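Local coordinates for galactose-1-phosphate uridylyltransferase (Bacillus cereus, PDB 4QVU), which is of unknown function but has a HIT-like fold, binds zinc, and may act as a UDP-glucose:hexose-1-phosphate uridylyltransferase, at residues K109-F114 / S202-F207; Q188-I193 / C217-R222. All blocks are in the same frame, centred on the assembly; numbering follows the deposited sequence.

Contact 1: residues K109-F114 / S202-F207; sequences KNHGPF and SSYNLF
Backbone bonds pair K109 with L206 and H111 with Y204. In the first pair K109 N donates to L206 O at 2.9 Å and L206 N returns to K109 O; in the second H111 N and Y204 O, and Y204 N and H111 O, do the same. N110 faces N205 in the non-hydrogen-bonded pair between them. K109 O also takes a nearly straight bond from N205 ND2 (3.1 Å, 169° at the hydrogen), with the acceptor lying in the amide plane of N205, whose OD1 is hydrogen-bonded to R222 NH1.

The pairing joins strands 104-111 and 203-211, antiparallel neighbours within the HIT-like sheet, and so links the N-terminal and C-terminal family regions of the chain.

On the face that carries K109, H111, Y204 and L206, ring and amine contacts gather. H111 CB sits over the tyrosine ring, 3.7 Å from its centroid, as a CH-pi contact; the imidazole is slid off to one side at 21° to the phenol plane, so the rings barely overlap. The extended K109 chain, its CG anti to the backbone N (chi1 -175°), carries NZ to Y204 OH for a 3.0 Å hydrogen bond. E66 is a weak, long ionic partner of that ammonium.

Past the strand end, S203 OG accepts from F114 N at 3.1 Å and packs against P113 CD, holding the turn after G112 to the neighbouring strand.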
loop_
_atom_site.group_PDB
_atom_site.type_symbol
_atom_site.label_atom_id
_atom_site.label_comp_id
_atom_site.label_asym_id
_atom_site.label_seq_id
_atom_site.Cartn_x
_atom_site.Cartn_y
_atom_site.Cartn_z
ATOM N N LYS A 109 19.471 -4.495 15.451
ATOM C CA LYS A 109 19.297 -5.470 16.525
ATOM C C LYS A 109 18.096 -6.367 16.245
ATOM O O LYS A 109 17.114 -5.925 15.645
ATOM C CB LYS A 109 19.114 -4.762 17.883
ATOM C CG LYS A 109 19.047 -5.729 19.046
ATOM C CD LYS A 109 18.715 -5.123 20.388
ATOM C CE LYS A 109 18.676 -6.244 21.396
ATOM N NZ LYS A 109 18.400 -5.760 22.767
ATOM N N ASN A 110 18.184 -7.619 16.704
ATOM C CA ASN A 110 17.117 -8.621 16.681
ATOM C C ASN A 110 16.907 -9.099 18.108
ATOM O O ASN A 110 17.892 -9.394 18.788
ATOM C CB ASN A 110 17.450 -9.791 15.742
ATOM C CG ASN A 110 17.832 -9.424 14.332
ATOM O OD1 ASN A 110 17.339 -8.455 13.756
ATOM N ND2 ASN A 110 18.700 -10.226 13.732
ATOM N N HIS A 111 15.654 -9.125 18.587
ATOM C CA HIS A 111 15.329 -9.607 19.928
ATOM C C HIS A 111 14.075 -10.451 19.880
ATOM O O HIS A 111 13.067 -10.018 19.327
ATOM C CB HIS A 111 15.158 -8.443 20.913
ATOM C CG HIS A 111 14.868 -8.873 22.320
ATOM N ND1 HIS A 111 13.573 -9.125 22.749
ATOM C CD2 HIS A 111 15.714 -9.063 23.360
ATOM C CE1 HIS A 111 13.676 -9.479 24.020
ATOM N NE2 HIS A 111 14.943 -9.458 24.432
ATOM N N GLY A 112 14.147 -11.635 20.471
ATOM C CA GLY A 112 13.022 -12.557 20.544
ATOM C C GLY A 112 12.990 -13.597 19.439
ATOM O O GLY A 112 13.724 -13.478 18.448
ATOM N N PRO A 113 12.114 -14.624 19.566
ATOM C CA PRO A 113 12.111 -15.705 18.570
ATOM C C PRO A 113 11.440 -15.342 17.238
ATOM O O PRO A 113 11.464 -16.182 16.326
ATOM C CB PRO A 113 11.322 -16.816 19.268
ATOM C CG PRO A 113 10.424 -16.105 20.222
ATOM C CD PRO A 113 11.204 -14.925 20.696
ATOM N N PHE A 114 10.846 -14.131 17.106
ATOM C CA PHE A 114 10.154 -13.762 15.861
ATOM C C PHE A 114 10.786 -12.533 15.185
ATOM O O PHE A 114 10.144 -11.918 14.326
ATOM C CB PHE A 114 8.661 -13.508 16.122
ATOM C CG PHE A 114 7.975 -14.658 16.817
ATOM C CD1 PHE A 114 7.903 -15.913 16.219
ATOM C CD2 PHE A 114 7.374 -14.482 18.055
ATOM C CE1 PHE A 114 7.273 -16.979 16.865
ATOM C CE2 PHE A 114 6.723 -15.542 18.689
ATOM C CZ PHE A 114 6.680 -16.784 18.090
ATOM N N SER A 202 7.255 -9.625 23.325
ATOM C CA SER A 202 8.443 -10.505 23.465
ATOM C C SER A 202 9.518 -10.340 22.346
ATOM O O SER A 202 10.685 -10.633 22.622
ATOM C CB SER A 202 8.053 -11.983 23.521
ATOM O OG SER A 202 7.751 -12.535 22.248
ATOM N N SER A 203 9.138 -9.937 21.110
ATOM C CA SER A 203 10.074 -9.774 19.987
ATOM C C SER A 203 10.013 -8.382 19.358
ATOM O O SER A 203 8.926 -7.817 19.178
ATOM C CB SER A 203 9.815 -10.802 18.887
ATOM O OG SER A 203 9.990 -12.133 19.338
ATOM N N TYR A 204 11.190 -7.864 18.959
ATOM C CA TYR A 204 11.313 -6.580 18.282
ATOM C C TYR A 204 12.618 -6.502 17.516
ATOM O O TYR A 204 13.526 -7.316 17.709
ATOM C CB TYR A 204 11.214 -5.388 19.274
ATOM C CG TYR A 204 12.369 -5.273 20.252
ATOM C CD1 TYR A 204 13.499 -4.523 19.944
ATOM C CD2 TYR A 204 12.317 -5.889 21.502
ATOM C CE1 TYR A 204 14.562 -4.414 20.836
ATOM C CE2 TYR A 204 13.366 -5.775 22.409
ATOM C CZ TYR A 204 14.490 -5.035 22.072
ATOM O OH TYR A 204 15.540 -4.913 22.957
ATOM N N ASN A 205 12.729 -5.459 16.699
ATOM C CA ASN A 205 13.925 -5.108 15.957
ATOM C C ASN A 205 14.256 -3.652 16.130
ATOM O O ASN A 205 13.347 -2.817 16.227
ATOM C CB ASN A 205 13.753 -5.384 14.464
ATOM C CG ASN A 205 13.774 -6.808 14.002
ATOM O OD1 ASN A 205 12.831 -7.267 13.383
ATOM N ND2 ASN A 205 14.889 -7.489 14.133
ATOM N N LEU A 206 15.555 -3.335 16.120
ATOM C CA LEU A 206 16.045 -1.965 16.050
ATOM C C LEU A 206 16.713 -1.802 14.737
ATOM O O LEU A 206 17.471 -2.688 14.352
ATOM C CB LEU A 206 17.002 -1.543 17.186
ATOM C CG LEU A 206 16.587 -1.667 18.645
ATOM C CD1 LEU A 206 17.675 -1.090 19.514
ATOM C CD2 LEU A 206 15.269 -0.950 18.936
ATOM N N PHE A 207 16.428 -0.714 14.027
ATOM C CA PHE A 207 17.105 -0.390 12.771
ATOM C C PHE A 207 17.600 1.021 12.845
ATOM O O PHE A 207 16.834 1.915 13.205
ATOM C CB PHE A 207 16.221 -0.588 11.536
ATOM C CG PHE A 207 15.661 -1.974 11.392
ATOM C CD1 PHE A 207 16.472 -3.030 10.989
ATOM C CD2 PHE A 207 14.321 -2.229 11.652
ATOM C CE1 PHE A 207 15.962 -4.315 10.876
ATOM C CE2 PHE A 207 13.808 -3.512 11.522
ATOM C CZ PHE A 207 14.632 -4.546 11.136
#

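Contact 2: residues Q188-I193 / C217-R222; sequences QTVRYI and CKVVPR
I193 sets CD1 against V219 CG1 at 3.5 Å, the closest approach between helix 188-193 and strand 217-222. Its chain reaches the strand because CG1 lies anti to the carbonyl carbon (chi1 -65°) and CD1 then extends away from the backbone (chi2 172°). From there CD1 also meets P221 CG at 3.8 Å, while the other branch, CG2, comes to P221 CB at 3.9 Å; the isoleucine and proline side chains cross at about a right angle.

V219 turns CG1 anti to its own backbone N (chi1 -166°), and this one methyl meets all three helix residues: I193 CD1, T189 CG2 at 4.1 Å and V190 CG2 at 4.2 Å. T189 presents its methyl to the valine and bonds its hydroxyl back to Y185 O within the helix. The segments run nearly parallel, their axes 9.5 Å apart, as a helix of the HIT-like fold lies against its sheet. F169 of the adjoining strand 169-173 also packs against T189, I193 and P221.

No hydrogen bond spans the two segments, and every residue that touches is buried, so side-chain shape and apolar burial, with no directional polar bond between them, account for the fit of helix on strand.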
loop_
_atom_site.group_PDB
_atom_site.type_symbol
_atom_site.label_atom_id
_atom_site.label_comp_id
_atom_site.label_asym_id
_atom_site.label_seq_id
_atom_site.Cartn_x
_atom_site.Cartn_y
_atom_site.Cartn_z
ATOM N N GLN A 188 12.615 3.152 26.547
ATOM C CA GLN A 188 11.198 3.284 26.921
ATOM C C GLN A 188 10.284 2.656 25.872
ATOM O O GLN A 188 9.361 1.933 26.251
ATOM C CB GLN A 188 10.794 4.752 27.154
ATOM C CG GLN A 188 11.463 5.407 28.370
ATOM C CD GLN A 188 11.308 4.590 29.638
ATOM O OE1 GLN A 188 12.223 3.863 30.048
ATOM N NE2 GLN A 188 10.129 4.648 30.254
ATOM N N THR A 189 10.560 2.878 24.571
ATOM C CA THR A 189 9.751 2.309 23.500
ATOM C C THR A 189 9.858 0.782 23.561
ATOM O O THR A 189 8.832 0.124 23.447
ATOM C CB THR A 189 10.144 2.870 22.118
ATOM O OG1 THR A 189 10.158 4.307 22.157
ATOM C CG2 THR A 189 9.202 2.398 21.009
ATOM N N VAL A 190 11.063 0.228 23.797
ATOM C CA VAL A 190 11.293 -1.223 23.925
ATOM C C VAL A 190 10.494 -1.755 25.134
ATOM O O VAL A 190 9.763 -2.740 24.986
ATOM C CB VAL A 190 12.811 -1.560 24.028
ATOM C CG1 VAL A 190 13.062 -2.943 24.639
ATOM C CG2 VAL A 190 13.488 -1.435 22.666
ATOM N N ARG A 191 10.598 -1.075 26.298
ATOM C CA ARG A 191 9.884 -1.422 27.533
ATOM C C ARG A 191 8.380 -1.499 27.282
ATOM O O ARG A 191 7.747 -2.444 27.751
ATOM C CB ARG A 191 10.186 -0.425 28.660
ATOM C CG ARG A 191 11.508 -0.701 29.347
ATOM C CD ARG A 191 11.927 0.410 30.283
ATOM N NE ARG A 191 13.068 -0.004 31.100
ATOM C CZ ARG A 191 13.824 0.818 31.818
ATOM N NH1 ARG A 191 13.601 2.126 31.796
ATOM N NH2 ARG A 191 14.832 0.344 32.538
ATOM N N TYR A 192 7.825 -0.544 26.506
ATOM C CA TYR A 192 6.407 -0.514 26.149
ATOM C C TYR A 192 6.040 -1.724 25.287
ATOM O O TYR A 192 5.008 -2.343 25.541
ATOM C CB TYR A 192 6.044 0.799 25.419
ATOM C CG TYR A 192 4.725 0.751 24.676
ATOM C CD1 TYR A 192 3.512 0.809 25.359
ATOM C CD2 TYR A 192 4.688 0.639 23.289
ATOM C CE1 TYR A 192 2.297 0.747 24.679
ATOM C CE2 TYR A 192 3.481 0.570 22.600
ATOM C CZ TYR A 192 2.288 0.623 23.299
ATOM O OH TYR A 192 1.105 0.547 22.611
ATOM N N ILE A 193 6.870 -2.049 24.272
ATOM C CA ILE A 193 6.624 -3.174 23.356
ATOM C C ILE A 193 6.597 -4.488 24.148
ATOM O O ILE A 193 5.666 -5.280 23.976
ATOM C CB ILE A 193 7.654 -3.234 22.192
ATOM C CG1 ILE A 193 7.510 -1.994 21.285
ATOM C CG2 ILE A 193 7.496 -4.536 21.376
ATOM C CD1 ILE A 193 8.556 -1.844 20.238
ATOM N N CYS A 217 16.346 5.839 14.684
ATOM C CA CYS A 217 16.200 4.480 15.142
ATOM C C CYS A 217 14.759 4.062 14.962
ATOM O O CYS A 217 13.862 4.623 15.599
ATOM C CB CYS A 217 16.665 4.268 16.576
ATOM S SG CYS A 217 16.449 2.560 17.140
ATOM N N LYS A 218 14.535 3.077 14.090
ATOM C CA LYS A 218 13.207 2.530 13.888
ATOM C C LYS A 218 13.076 1.288 14.772
ATOM O O LYS A 218 13.864 0.352 14.644
ATOM C CB LYS A 218 12.940 2.237 12.411
ATOM C CG LYS A 218 11.520 1.779 12.118
ATOM C CD LYS A 218 11.307 1.435 10.655
ATOM C CE LYS A 218 11.150 2.637 9.757
ATOM N NZ LYS A 218 9.818 3.277 9.913
ATOM N N VAL A 219 12.130 1.343 15.730
ATOM C CA VAL A 219 11.788 0.268 16.673
ATOM C C VAL A 219 10.576 -0.435 16.082
ATOM O O VAL A 219 9.545 0.212 15.881
ATOM C CB VAL A 219 11.547 0.766 18.132
ATOM C CG1 VAL A 219 11.534 -0.404 19.104
ATOM C CG2 VAL A 219 12.585 1.803 18.566
ATOM N N VAL A 220 10.712 -1.730 15.748
ATOM C CA VAL A 220 9.654 -2.487 15.078
ATOM C C VAL A 220 9.229 -3.716 15.910
ATOM O O VAL A 220 10.001 -4.676 15.989
ATOM C CB VAL A 220 10.111 -2.934 13.644
ATOM C CG1 VAL A 220 8.974 -3.598 12.868
ATOM C CG2 VAL A 220 10.698 -1.772 12.840
ATOM N N PRO A 221 7.994 -3.752 16.486
ATOM C CA PRO A 221 7.537 -4.980 17.154
ATOM C C PRO A 221 7.396 -6.124 16.147
ATOM O O PRO A 221 7.055 -5.903 14.976
ATOM C CB PRO A 221 6.181 -4.591 17.749
ATOM C CG PRO A 221 6.110 -3.102 17.657
ATOM C CD PRO A 221 6.928 -2.730 16.478
ATOM N N ARG A 222 7.727 -7.338 16.587
ATOM C CA ARG A 222 7.665 -8.523 15.753
ATOM C C ARG A 222 6.814 -9.554 16.475
ATOM O O ARG A 222 7.035 -9.856 17.647
ATOM C CB ARG A 222 9.083 -9.034 15.434
ATOM C CG ARG A 222 9.995 -8.062 14.662
ATOM C CD ARG A 222 9.605 -7.783 13.208
ATOM N NE ARG A 222 9.529 -9.012 12.408
ATOM C CZ ARG A 222 10.525 -9.525 11.696
ATOM N NH1 ARG A 222 11.695 -8.910 11.638
ATOM N NH2 ARG A 222 10.353 -10.648 11.017
#

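In the fold
Strands 203-211 and 214-222 are neighbours in one antiparallel sheet, so contact 1 lies within the sheet and contact 2 lays helix 179-195 on it. The touching residues of contact 2 are all buried and meet through apolar groups; contact 1 is partly buried, with backbone and polar side-chain bonds, and reaches solvent at S202 and P113. The two are tied by the backbone hydrogen bond between F207 and K218, while Y204 and L206 of contact 1 also pack on the helix, at V190 and I186. Both reach a second subunit: F114 lies against F114 of that subunit, and R222 NH2 hydrogen-bonds to V225 O of that subunit.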